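Local coordinates for DegV domain-containing protein Cgl2349/cg2579 (Corynebacterium glutamicum, PDB 3EGL) that binds long-chain fatty acids such as palmitate and may take part in lipid transport or fatty acid metabolism, at residues N30-N35 / S41-S46; A52-Q57 / S80-A85; L227-L232 / S236-V241. One frame throughout, in Å; residues are numbered along the deposited sequence.

How the interactions relate
Interactions 1, 2 and 3 follow one another along the chain, each closing before the next opens. The first two adjoin, with centres about 16 Å apart: strand 40-43 is followed, after a short loop, by helix 47-60, and Ala81 CB packs at 3.1 Å against Leu45 O. Both belong to the part of the chain built round the five-stranded sheet, where interaction 1 also holds the palmitic acid carboxyl group. Interaction 3 lies on the opposite side of the chain's centre, about 31 and 35 Å from the other two between centres, at the edge of the six-stranded sheet. It is therefore remote from the fatty-acid head group and packs a separate helix on a separate sheet.

Interaction 1. Residues N30-N35 / S41-S46; sequences NLHVMN and STSGLS. With PLM (palmitic acid), chain D.
Val33 and Thr42 form an antiparallel non-hydrogen-bonded pair, and beside it Thr42 OG1 donates a 2.8 Å hydrogen bond to O2 of the bound palmitic acid. The hydroxyl is aimed there by chi1 of 76°, which sets OG1 between the backbone N and the carbonyl carbon. His250 NE2 is a second partner of OG1 and probably helps to position it, and Ser76 OG makes a further hydrogen bond to the fatty acid. CD1 of Leu31 lies against the first methylene carbons of the ligand.

Behind this first shell, the backbone pairs flanking Val33 and Thr42 are hydrogen-bonded. His32 N reaches Ser43 O at 3.1 Å, nearly straight (168°), whereas the return bond from Ser43 N is bent to 136°. Farther on, Met34 N binds Ser41 O at 2.7 Å. On the reverse face the selenium of Met34, a selenomethionine, rests 3.7 Å from Ser43 CB. The His32 ring turns its edge to Gly44 O, 3.4 Å from CD2, while its NE2 is bonded to Glu49, whose same oxygen also binds Ser46 N. Leu31 and Leu45 cross at about a right angle, Leu31 CD2 to Leu45 CG 3.7 Å.

This beta hairpin places strand 40-43 at the edge of the five-stranded sheet next to strand 26-35, with Thr246 of helix 245-251 against Leu31, Val33 and Thr42, and strand 7-11 beside Leu31 and Leu45.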
ATOM      1  N   ASN A  30     -11.590   2.349   6.584  1.00 24.95           N
ATOM      2  CA  ASN A  30     -11.780   2.822   5.205  1.00 25.86           C
ATOM      3  C   ASN A  30     -11.519   4.312   4.967  1.00 25.69           C
ATOM      4  O   ASN A  30     -12.095   5.162   5.656  1.00 25.62           O
ATOM      5  CB  ASN A  30     -13.199   2.482   4.729  1.00 24.83           C
ATOM      6  CG  ASN A  30     -13.409   0.984   4.580  1.00 26.98           C
ATOM      7  OD1 ASN A  30     -12.452   0.214   4.470  1.00 29.42           O
ATOM      8  ND2 ASN A  30     -14.661   0.557   4.606  1.00 27.00           N
ATOM      9  N   LEU A  31     -10.701   4.621   3.962  1.00 25.41           N
ATOM     10  CA  LEU A  31     -10.608   6.002   3.431  1.00 25.77           C
ATOM     11  C   LEU A  31     -11.957   6.398   2.785  1.00 26.41           C
ATOM     12  O   LEU A  31     -12.815   5.543   2.586  1.00 26.71           O
ATOM     13  CB  LEU A  31      -9.486   6.099   2.403  1.00 24.86           C
ATOM     14  CG  LEU A  31      -8.118   5.647   2.906  1.00 25.61           C
ATOM     15  CD1 LEU A  31      -7.022   5.573   1.778  1.00 21.36           C
ATOM     16  CD2 LEU A  31      -7.729   6.571   4.053  1.00 25.32           C
ATOM     17  N   HIS A  32     -12.143   7.677   2.450  1.00 26.56           N
ATOM     18  CA  HIS A  32     -13.445   8.158   1.941  1.00 27.20           C
ATOM     19  C   HIS A  32     -13.527   8.363   0.433  1.00 28.25           C
ATOM     20  O   HIS A  32     -12.625   8.942  -0.199  1.00 27.54           O
ATOM     21  CB  HIS A  32     -13.848   9.453   2.651  1.00 26.06           C
ATOM     22  CG  HIS A  32     -13.809   9.334   4.137  1.00 27.35           C
ATOM     23  ND1 HIS A  32     -14.772   8.649   4.848  1.00 28.90           N
ATOM     24  CD2 HIS A  32     -12.889   9.737   5.043  1.00 25.73           C
ATOM     25  CE1 HIS A  32     -14.463   8.659   6.130  1.00 23.79           C
ATOM     26  NE2 HIS A  32     -13.336   9.330   6.275  1.00 25.52           N
ATOM     27  N   VAL A  33     -14.637   7.895  -0.126  1.00 30.13           N
ATOM     28  CA  VAL A  33     -15.018   8.207  -1.491  1.00 32.41           C
ATOM     29  C   VAL A  33     -16.308   9.031  -1.466  1.00 34.76           C
ATOM     30  O   VAL A  33     -17.329   8.579  -0.955  1.00 34.05           O
ATOM     31  CB  VAL A  33     -15.183   6.926  -2.356  1.00 31.77           C
ATOM     32  CG1 VAL A  33     -15.813   7.263  -3.698  1.00 31.10           C
ATOM     33  CG2 VAL A  33     -13.843   6.285  -2.598  1.00 31.50           C
HETATM   34  N   MSE A  34     -16.247  10.254  -1.985  1.00 38.60           N
HETATM   35  CA  MSE A  34     -17.454  11.082  -2.110  1.00 42.40           C
HETATM   36  C   MSE A  34     -17.934  11.078  -3.553  1.00 44.64           C
HETATM   37  O   MSE A  34     -17.223  11.487  -4.468  1.00 45.01           O
HETATM   38  CB  MSE A  34     -17.238  12.505  -1.620  1.00 42.35           C
HETATM   39  CG  MSE A  34     -16.923  12.604  -0.144  1.00 46.98           C
HETATM   40 SE   MSE A  34     -14.978  12.855   0.135  0.80 56.40          SE
HETATM   41  CE  MSE A  34     -15.049  14.816   0.268  1.00 52.84           C
ATOM     42  N   ASN A  35     -19.130  10.555  -3.752  1.00 47.54           N
ATOM     43  CA  ASN A  35     -19.722  10.547  -5.056  1.00 50.47           C
ATOM     44  C   ASN A  35     -20.760  11.644  -5.006  1.00 51.97           C
ATOM     45  O   ASN A  35     -21.883  11.411  -4.569  1.00 52.68           O
ATOM     46  CB  ASN A  35     -20.336   9.169  -5.333  1.00 50.86           C
ATOM     47  CG  ASN A  35     -20.541   8.900  -6.823  1.00 53.39           C
ATOM     48  OD1 ASN A  35     -19.784   9.381  -7.668  1.00 55.98           O
ATOM     49  ND2 ASN A  35     -21.582   8.128  -7.149  1.00 56.06           N
ATOM     50  N   SER A  41     -14.583  11.847  -5.677  1.00 36.85           N
ATOM     51  CA  SER A  41     -13.364  12.332  -5.030  1.00 34.04           C
ATOM     52  C   SER A  41     -13.131  11.594  -3.731  1.00 31.89           C
ATOM     53  O   SER A  41     -13.969  10.781  -3.287  1.00 30.42           O
ATOM     54  CB  SER A  41     -13.387  13.839  -4.804  1.00 33.01           C
ATOM     55  OG  SER A  41     -14.486  14.160  -4.003  1.00 34.11           O
ATOM     56  N   THR A  42     -11.975  11.867  -3.139  1.00 29.92           N
ATOM     57  CA  THR A  42     -11.519  11.096  -2.008  1.00 28.31           C
ATOM     58  C   THR A  42     -11.003  11.978  -0.900  1.00 27.71           C
ATOM     59  O   THR A  42     -10.691  13.127  -1.095  1.00 27.50           O
ATOM     60  CB  THR A  42     -10.445  10.051  -2.398  1.00 27.72           C
ATOM     61  OG1 THR A  42      -9.172  10.685  -2.617  1.00 27.29           O
ATOM     62  CG2 THR A  42     -10.867   9.260  -3.640  1.00 27.38           C
ATOM     63  N   SER A  43     -10.859  11.387   0.263  1.00 27.30           N
ATOM     64  CA  SER A  43     -10.526  12.117   1.443  1.00 26.39           C
ATOM     65  C   SER A  43      -9.738  11.195   2.392  1.00 25.55           C
ATOM     66  O   SER A  43     -10.058  10.006   2.552  1.00 25.08           O
ATOM     67  CB  SER A  43     -11.850  12.509   2.050  1.00 26.56           C
ATOM     68  OG  SER A  43     -11.645  13.245   3.190  1.00 29.88           O
ATOM     69  N   GLY A  44      -8.695  11.724   3.003  1.00 24.56           N
ATOM     70  CA  GLY A  44      -7.983  10.972   4.038  1.00 24.65           C
ATOM     71  C   GLY A  44      -8.792  10.829   5.315  1.00 24.26           C
ATOM     72  O   GLY A  44      -9.913  11.331   5.412  1.00 24.39           O
ATOM     73  N   LEU A  45      -8.249  10.095   6.280  1.00 24.04           N
ATOM     74  CA  LEU A  45      -8.917   9.935   7.560  1.00 23.44           C
ATOM     75  C   LEU A  45      -8.647  11.134   8.435  1.00 23.49           C
ATOM     76  O   LEU A  45      -7.516  11.625   8.454  1.00 23.49           O
ATOM     77  CB  LEU A  45      -8.390   8.718   8.267  1.00 23.59           C
ATOM     78  CG  LEU A  45      -8.759   7.407   7.558  1.00 25.93           C
ATOM     79  CD1 LEU A  45      -7.969   6.236   8.154  1.00 20.73           C
ATOM     80  CD2 LEU A  45     -10.281   7.182   7.593  1.00 23.34           C
ATOM     81  N   SER A  46      -9.680  11.602   9.146  1.00 22.78           N
ATOM     82  CA  SER A  46      -9.545  12.746  10.030  1.00 22.43           C
ATOM     83  C   SER A  46      -8.954  12.284  11.358  1.00 21.82           C
ATOM     84  O   SER A  46      -9.055  11.135  11.693  1.00 21.99           O
ATOM     85  CB  SER A  46     -10.914  13.406  10.269  1.00 21.32           C
ATOM     86  OG  SER A  46     -11.681  12.591  11.150  1.00 21.44           O
TER
HETATM   87  C1  PLM D 275      -6.937  10.705   0.169  1.00 33.86           C
HETATM   88  O1  PLM D 275      -5.994  11.171   0.833  1.00 34.50           O
HETATM   89  O2  PLM D 275      -7.688  11.500  -0.420  1.00 35.94           O
HETATM   90  C2  PLM D 275      -7.182   9.232   0.029  1.00 32.48           C
HETATM   91  C3  PLM D 275      -6.000   8.617  -0.715  1.00 32.61           C
HETATM   92  C4  PLM D 275      -5.972   8.824  -2.208  1.00 29.76           C
HETATM   93  C5  PLM D 275      -4.529   8.556  -2.629  1.00 29.72           C
HETATM   94  C6  PLM D 275      -4.352   8.548  -4.126  1.00 29.49           C
HETATM   95  C7  PLM D 275      -2.888   8.323  -4.434  1.00 33.51           C
HETATM   96  C8  PLM D 275      -2.610   7.873  -5.876  1.00 35.50           C
HETATM   97  C9  PLM D 275      -3.001   6.406  -6.068  1.00 39.16           C
HETATM   98  CA  PLM D 275      -2.257   5.742  -7.236  1.00 42.05           C
HETATM   99  CB  PLM D 275      -2.948   4.479  -7.734  1.00 42.46           C
HETATM  100  CC  PLM D 275      -3.097   3.332  -6.724  1.00 43.38           C
HETATM  101  CD  PLM D 275      -1.908   2.388  -6.798  1.00 43.65           C
HETATM  102  CE  PLM D 275      -2.242   0.974  -6.365  1.00 41.57           C
HETATM  103  CF  PLM D 275      -1.541   0.622  -5.050  1.00 41.04           C
HETATM  104  CG  PLM D 275      -0.205  -0.100  -5.221  1.00 36.32           C

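Interaction 2. Residues A52-Q57 / S80-A85; sequences ASYARQ and SAAVTA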
ATOM      1  N   ALA A  52     -10.891   7.649  17.601  1.00 21.60           N
ATOM      2  CA  ALA A  52     -11.929   6.672  17.910  1.00 22.31           C
ATOM      3  C   ALA A  52     -11.456   5.281  17.556  1.00 23.19           C
ATOM      4  O   ALA A  52     -11.583   4.338  18.338  1.00 24.63           O
ATOM      5  CB  ALA A  52     -13.221   7.000  17.161  1.00 21.57           C
ATOM      6  N   SER A  53     -10.860   5.161  16.396  1.00 22.93           N
ATOM      7  CA  SER A  53     -10.486   3.885  15.920  1.00 24.30           C
ATOM      8  C   SER A  53      -9.359   3.267  16.805  1.00 24.28           C
ATOM      9  O   SER A  53      -9.405   2.072  17.163  1.00 23.42           O
ATOM     10  CB  SER A  53     -10.019   4.084  14.510  1.00 24.17           C
ATOM     11  OG  SER A  53      -9.810   2.842  13.953  1.00 31.16           O
ATOM     12  N   TYR A  54      -8.390   4.100  17.187  1.00 23.79           N
ATOM     13  CA  TYR A  54      -7.248   3.662  18.006  1.00 23.08           C
ATOM     14  C   TYR A  54      -7.684   3.332  19.442  1.00 23.89           C
ATOM     15  O   TYR A  54      -7.184   2.374  20.051  1.00 22.99           O
ATOM     16  CB  TYR A  54      -6.155   4.758  18.055  1.00 22.31           C
ATOM     17  CG  TYR A  54      -5.484   5.100  16.713  1.00 20.12           C
ATOM     18  CD1 TYR A  54      -5.599   4.248  15.618  1.00 19.67           C
ATOM     19  CD2 TYR A  54      -4.686   6.256  16.584  1.00 18.74           C
ATOM     20  CE1 TYR A  54      -4.976   4.540  14.400  1.00 19.57           C
ATOM     21  CE2 TYR A  54      -4.030   6.565  15.403  1.00 17.58           C
ATOM     22  CZ  TYR A  54      -4.185   5.704  14.313  1.00 19.70           C
ATOM     23  OH  TYR A  54      -3.591   6.001  13.135  1.00 19.03           O
ATOM     24  N   ALA A  55      -8.588   4.148  19.992  1.00 23.27           N
ATOM     25  CA  ALA A  55      -9.020   3.952  21.365  1.00 23.11           C
ATOM     26  C   ALA A  55      -9.750   2.638  21.400  1.00 23.42           C
ATOM     27  O   ALA A  55      -9.614   1.878  22.347  1.00 22.58           O
ATOM     28  CB  ALA A  55      -9.945   5.064  21.815  1.00 22.01           C
ATOM     29  N   ARG A  56     -10.534   2.373  20.360  1.00 23.98           N
ATOM     30  CA  ARG A  56     -11.293   1.135  20.343  1.00 24.62           C
ATOM     31  C   ARG A  56     -10.378  -0.131  20.267  1.00 24.86           C
ATOM     32  O   ARG A  56     -10.612  -1.145  20.979  1.00 25.23           O
ATOM     33  CB  ARG A  56     -12.439   1.205  19.327  1.00 23.66           C
ATOM     34  CG  ARG A  56     -12.644  -0.058  18.619  1.00 25.79           C
ATOM     35  CD  ARG A  56     -14.061  -0.337  18.081  1.00 27.08           C
ATOM     36  NE  ARG A  56     -15.003   0.772  17.897  1.00 25.76           N
ATOM     37  CZ  ARG A  56     -16.227   0.764  18.435  1.00 25.71           C
ATOM     38  NH1 ARG A  56     -16.638  -0.263  19.191  1.00 21.73           N
ATOM     39  NH2 ARG A  56     -17.047   1.772  18.223  1.00 27.07           N
ATOM     40  N   GLN A  57      -9.296  -0.041  19.503  1.00 24.44           N
ATOM     41  CA  GLN A  57      -8.330  -1.146  19.456  1.00 24.35           C
ATOM     42  C   GLN A  57      -7.500  -1.276  20.753  1.00 24.26           C
ATOM     43  O   GLN A  57      -7.189  -2.391  21.165  1.00 24.05           O
ATOM     44  CB  GLN A  57      -7.434  -1.091  18.199  1.00 23.83           C
ATOM     45  CG  GLN A  57      -8.174  -1.370  16.854  1.00 24.68           C
ATOM     46  CD  GLN A  57      -9.231  -2.453  17.000  1.00 27.80           C
ATOM     47  OE1 GLN A  57     -10.388  -2.226  16.697  1.00 30.73           O
ATOM     48  NE2 GLN A  57      -8.848  -3.611  17.519  1.00 25.08           N
ATOM     49  N   SER A  80      -0.676  12.565   8.933  1.00 19.81           N
ATOM     50  CA  SER A  80      -0.688  13.764   9.747  1.00 19.60           C
ATOM     51  C   SER A  80      -1.844  13.694  10.772  1.00 19.93           C
ATOM     52  O   SER A  80      -1.706  14.135  11.938  1.00 20.15           O
ATOM     53  CB  SER A  80      -0.834  14.975   8.823  1.00 19.47           C
ATOM     54  OG  SER A  80      -0.669  16.180   9.561  1.00 20.73           O
ATOM     55  N   ALA A  81      -2.984  13.139  10.337  1.00 19.93           N
ATOM     56  CA  ALA A  81      -4.133  12.932  11.243  1.00 20.09           C
ATOM     57  C   ALA A  81      -3.798  11.852  12.272  1.00 19.65           C
ATOM     58  O   ALA A  81      -4.151  11.960  13.432  1.00 20.38           O
ATOM     59  CB  ALA A  81      -5.390  12.587  10.477  1.00 18.43           C
ATOM     60  N   ALA A  82      -3.071  10.833  11.838  1.00 19.44           N
ATOM     61  CA  ALA A  82      -2.724   9.695  12.693  1.00 19.08           C
ATOM     62  C   ALA A  82      -1.803  10.113  13.852  1.00 19.81           C
ATOM     63  O   ALA A  82      -1.962   9.643  14.990  1.00 19.70           O
ATOM     64  CB  ALA A  82      -2.054   8.629  11.853  1.00 18.49           C
ATOM     65  N   VAL A  83      -0.861  10.997  13.543  0.50 20.14           N
ATOM     66  CA  VAL A  83       0.108  11.482  14.505  0.50 20.35           C
ATOM     67  C   VAL A  83      -0.576  12.362  15.548  0.50 20.31           C
ATOM     68  O   VAL A  83      -0.252  12.286  16.731  0.50 21.08           O
ATOM     69  CB  VAL A  83       1.217  12.266  13.780  0.50 20.56           C
ATOM     70  CG1 VAL A  83       1.823  13.266  14.706  0.50 21.76           C
ATOM     71  CG2 VAL A  83       2.270  11.307  13.179  0.50 19.84           C
ATOM     72  N   THR A  84      -1.532  13.178  15.108  1.00 20.09           N
ATOM     73  CA  THR A  84      -2.370  13.968  16.005  1.00 19.62           C
ATOM     74  C   THR A  84      -3.214  13.037  16.902  1.00 19.86           C
ATOM     75  O   THR A  84      -3.246  13.231  18.114  1.00 19.53           O
ATOM     76  CB  THR A  84      -3.288  14.915  15.195  1.00 20.51           C
ATOM     77  OG1 THR A  84      -2.482  15.715  14.307  1.00 20.25           O
ATOM     78  CG2 THR A  84      -4.105  15.817  16.126  1.00 18.72           C
ATOM     79  N   ALA A  85      -3.872  12.014  16.329  1.00 19.36           N
ATOM     80  CA  ALA A  85      -4.688  11.095  17.176  1.00 19.72           C
ATOM     81  C   ALA A  85      -3.825  10.292  18.161  1.00 20.02           C
ATOM     82  O   ALA A  85      -4.207  10.095  19.321  1.00 19.71           O
ATOM     83  CB  ALA A  85      -5.563  10.147  16.335  1.00 18.10           C
TER
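Tyr54 OH, hydrogen-bonded to His70 NE2, also lies 3.3 Å from Ala82 CB on the facing helix. The hydroxyl is thus buried against an apolar methyl but supplied with a polar partner, and the bond to His70 fixes the outer end of the ring. Between the two segments themselves the evidence is of packing alone.

The side chain leaves its helix toward the other one, and with CG anti to the carbonyl carbon (chi1 -64°) the ring extends across to it. One ring edge, at CE2, meets Ala82 O in the ring plane at 3.7 Å. Farther back along the same side, CD2 is 4.0 Å from Ala85 CB. Ala82 and Ala85, three residues apart, therefore present two small methyl groups on one side of their helix, and a single large side chain fills the space in front of them. The backbones stay well apart, Tyr54 CA and Ala85 CA being 7.9 Å from each other, and the buried area is a modest 128 Å².

Helices 47-60 and 78-86 are brought together here, with Leu50 of the former also packing on Ala82 and Ala85. Phe89, in the loop after helix 78-86, and Ile9 of strand 7-11 also touch Tyr54, joining the helix pair to the five-stranded sheet.

Interaction 3. Residues L227-L232 / S236-V241; sequences LLRNAL and SSFMSV
Phe238 is the centre of this contact, reached by Leu228 and Arg229 from the last turn of the helix and by Leu232 just past its end. Its ring is most closely approached along the helix side. CB of Leu228 comes within 3.7 Å of Phe238 CE1, on the buried side. Over one face of the ring passes the Arg229 chain: CG sits 4.2 Å from the ring centroid and only 17° off the ring normal, which meets the geometry of a CH-pi contact. The arginine is extended from CG to NE and slides past the phenylalanine in the opposite direction, which brings its head over toward the strand. There NH2 reaches Phe238 CB at 3.6 Å, and Phe238 CD2 lies 3.5 Å above the guanidinium plane. The two flat groups are inclined by 46°, so they do not stack in parallel.

Arg229 belongs to the solvent side, being exposed even while it covers the ring. Its NH2 also forms a salt bridge with Glu225, one turn earlier in the helix, and this probably steadies the head group above Phe238. Packing is looser toward the connecting turn. Leu232 CD2 is 4.2 Å from Phe238 CZ, and Leu232 CB is 4.0 Å from Ser236 OG. That hydroxyl is hydrogen-bonded to Pro233 O within the turn and to Val208 N just before strand 209-215, and so links the turn to the neighbouring strand.

Helix 224-231 thereby packs on the edge strand 237-242 of the six-stranded sheet, as the helix of a beta-alpha-beta unit, between the parallel strands 209-215 and 237-242. Phe238 also rests on Ile210 and Leu228 on Ile212 of strand 209-215, while Val196 of helix 196-203 adjoins Leu228.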
ATOM      1  N   LEU A 227       3.590 -13.719 -16.557  1.00 32.82           N
ATOM      2  CA  LEU A 227       4.872 -13.161 -17.005  1.00 32.81           C
ATOM      3  C   LEU A 227       5.900 -13.139 -15.865  1.00 33.17           C
ATOM      4  O   LEU A 227       7.050 -13.539 -16.063  1.00 33.98           O
ATOM      5  CB  LEU A 227       4.716 -11.768 -17.607  1.00 31.90           C
ATOM      6  CG  LEU A 227       4.090 -11.665 -19.005  1.00 32.21           C
ATOM      7  CD1 LEU A 227       3.848 -10.196 -19.346  1.00 28.14           C
ATOM      8  CD2 LEU A 227       4.907 -12.390 -20.107  1.00 25.01           C
ATOM      9  N   LEU A 228       5.462 -12.718 -14.678  1.00 33.23           N
ATOM     10  CA  LEU A 228       6.330 -12.578 -13.497  1.00 33.48           C
ATOM     11  C   LEU A 228       6.789 -13.939 -12.936  1.00 33.57           C
ATOM     12  O   LEU A 228       7.942 -14.073 -12.523  1.00 33.53           O
ATOM     13  CB  LEU A 228       5.628 -11.744 -12.394  1.00 32.35           C
ATOM     14  CG  LEU A 228       5.466 -10.220 -12.609  1.00 32.49           C
ATOM     15  CD1 LEU A 228       4.500  -9.586 -11.616  1.00 30.98           C
ATOM     16  CD2 LEU A 228       6.792  -9.472 -12.548  1.00 30.68           C
ATOM     17  N   ARG A 229       5.875 -14.912 -12.884  1.00 33.59           N
ATOM     18  CA  ARG A 229       6.218 -16.322 -12.630  1.00 34.43           C
ATOM     19  C   ARG A 229       7.391 -16.841 -13.468  1.00 34.57           C
ATOM     20  O   ARG A 229       8.338 -17.401 -12.924  1.00 35.10           O
ATOM     21  CB  ARG A 229       5.031 -17.239 -12.897  1.00 34.43           C
ATOM     22  CG  ARG A 229       4.102 -17.325 -11.754  1.00 35.48           C
ATOM     23  CD  ARG A 229       3.038 -18.403 -11.885  1.00 35.76           C
ATOM     24  NE  ARG A 229       2.045 -18.137 -10.842  1.00 36.04           N
ATOM     25  CZ  ARG A 229       2.198 -18.455  -9.560  1.00 35.62           C
ATOM     26  NH1 ARG A 229       3.289 -19.096  -9.156  1.00 36.43           N
ATOM     27  NH2 ARG A 229       1.254 -18.144  -8.680  1.00 37.48           N
ATOM     28  N   ASN A 230       7.327 -16.662 -14.781  1.00 33.97           N
ATOM     29  CA  ASN A 230       8.423 -17.121 -15.627  1.00 34.23           C
ATOM     30  C   ASN A 230       9.709 -16.381 -15.364  1.00 33.24           C
ATOM     31  O   ASN A 230      10.773 -16.952 -15.499  1.00 33.56           O
ATOM     32  CB  ASN A 230       8.084 -16.987 -17.118  1.00 34.59           C
ATOM     33  CG  ASN A 230       6.766 -17.653 -17.480  1.00 36.45           C
ATOM     34  OD1 ASN A 230       6.380 -18.688 -16.895  1.00 37.23           O
ATOM     35  ND2 ASN A 230       6.050 -17.050 -18.434  1.00 38.51           N
ATOM     36  N   ALA A 231       9.627 -15.106 -15.015  1.00 31.54           N
ATOM     37  CA  ALA A 231      10.847 -14.322 -14.951  1.00 30.59           C
ATOM     38  C   ALA A 231      11.532 -14.251 -13.568  1.00 30.56           C
ATOM     39  O   ALA A 231      12.743 -14.059 -13.488  1.00 30.59           O
ATOM     40  CB  ALA A 231      10.615 -12.957 -15.522  1.00 29.66           C
ATOM     41  N   LEU A 232      10.769 -14.422 -12.492  1.00 30.13           N
ATOM     42  CA  LEU A 232      11.297 -14.209 -11.155  1.00 30.03           C
ATOM     43  C   LEU A 232      11.934 -15.472 -10.623  1.00 30.36           C
ATOM     44  O   LEU A 232      11.520 -16.557 -11.024  1.00 30.77           O
ATOM     45  CB  LEU A 232      10.178 -13.720 -10.221  1.00 29.57           C
ATOM     46  CG  LEU A 232      10.204 -12.219  -9.897  1.00 29.44           C
ATOM     47  CD1 LEU A 232      10.825 -11.380 -11.009  1.00 29.12           C
ATOM     48  CD2 LEU A 232       8.821 -11.717  -9.565  1.00 28.56           C
ATOM     49  N   SER A 236       9.309 -17.949  -5.610  1.00 31.24           N
ATOM     50  CA  SER A 236       8.630 -16.666  -5.357  1.00 31.02           C
ATOM     51  C   SER A 236       7.142 -16.910  -5.127  1.00 31.67           C
ATOM     52  O   SER A 236       6.590 -17.852  -5.662  1.00 32.44           O
ATOM     53  CB  SER A 236       8.829 -15.724  -6.536  1.00 30.46           C
ATOM     54  OG  SER A 236      10.152 -15.227  -6.565  1.00 27.96           O
ATOM     55  N   SER A 237       6.468 -16.102  -4.323  1.00 32.26           N
ATOM     56  CA  SER A 237       5.035 -16.367  -4.141  1.00 32.90           C
ATOM     57  C   SER A 237       4.174 -15.239  -4.644  1.00 32.64           C
ATOM     58  O   SER A 237       4.612 -14.091  -4.680  1.00 32.74           O
ATOM     59  CB  SER A 237       4.675 -16.740  -2.704  1.00 33.17           C
ATOM     60  OG  SER A 237       5.330 -15.903  -1.793  1.00 37.29           O
ATOM     61  N   PHE A 238       2.953 -15.583  -5.053  1.00 32.17           N
ATOM     62  CA  PHE A 238       2.099 -14.625  -5.728  1.00 32.12           C
ATOM     63  C   PHE A 238       0.730 -14.560  -5.118  1.00 31.61           C
ATOM     64  O   PHE A 238       0.053 -15.549  -4.972  1.00 32.00           O
ATOM     65  CB  PHE A 238       2.031 -14.903  -7.231  1.00 32.48           C
ATOM     66  CG  PHE A 238       3.376 -14.827  -7.910  1.00 34.18           C
ATOM     67  CD1 PHE A 238       3.719 -13.704  -8.685  1.00 33.33           C
ATOM     68  CD2 PHE A 238       4.309 -15.869  -7.758  1.00 32.87           C
ATOM     69  CE1 PHE A 238       4.977 -13.631  -9.306  1.00 33.40           C
ATOM     70  CE2 PHE A 238       5.570 -15.803  -8.366  1.00 33.62           C
ATOM     71  CZ  PHE A 238       5.910 -14.695  -9.143  1.00 34.21           C
HETATM   72  N   MSE A 239       0.315 -13.353  -4.811  1.00 31.03           N
HETATM   73  CA  MSE A 239      -0.963 -13.120  -4.222  1.00 30.40           C
HETATM   74  C   MSE A 239      -1.758 -12.127  -5.108  1.00 29.76           C
HETATM   75  O   MSE A 239      -1.191 -11.231  -5.718  1.00 29.57           O
HETATM   76  CB  MSE A 239      -0.667 -12.568  -2.841  1.00 30.56           C
HETATM   77  CG  MSE A 239      -1.830 -12.137  -2.090  1.00 32.22           C
HETATM   78 SE   MSE A 239      -1.248 -11.525  -0.403  0.71 31.75          SE
HETATM   79  CE  MSE A 239      -3.016 -11.429   0.307  1.00 29.17           C
ATOM     80  N   SER A 240      -3.062 -12.307  -5.207  1.00 29.46           N
ATOM     81  CA  SER A 240      -3.924 -11.374  -5.936  1.00 29.45           C
ATOM     82  C   SER A 240      -4.665 -10.475  -4.968  1.00 28.69           C
ATOM     83  O   SER A 240      -5.169 -10.967  -3.981  1.00 29.01           O
ATOM     84  CB  SER A 240      -4.989 -12.149  -6.688  1.00 29.57           C
ATOM     85  OG  SER A 240      -4.398 -12.821  -7.767  1.00 32.09           O
ATOM     86  N   VAL A 241      -4.750  -9.174  -5.254  1.00 28.08           N
ATOM     87  CA  VAL A 241      -5.587  -8.269  -4.469  1.00 26.72           C
ATOM     88  C   VAL A 241      -6.356  -7.337  -5.387  1.00 27.62           C
ATOM     89  O   VAL A 241      -6.039  -7.166  -6.567  1.00 27.12           O
ATOM     90  CB  VAL A 241      -4.793  -7.459  -3.394  1.00 26.99           C
ATOM     91  CG1 VAL A 241      -4.168  -8.364  -2.374  1.00 23.49           C
ATOM     92  CG2 VAL A 241      -3.731  -6.547  -4.029  1.00 26.50           C
TER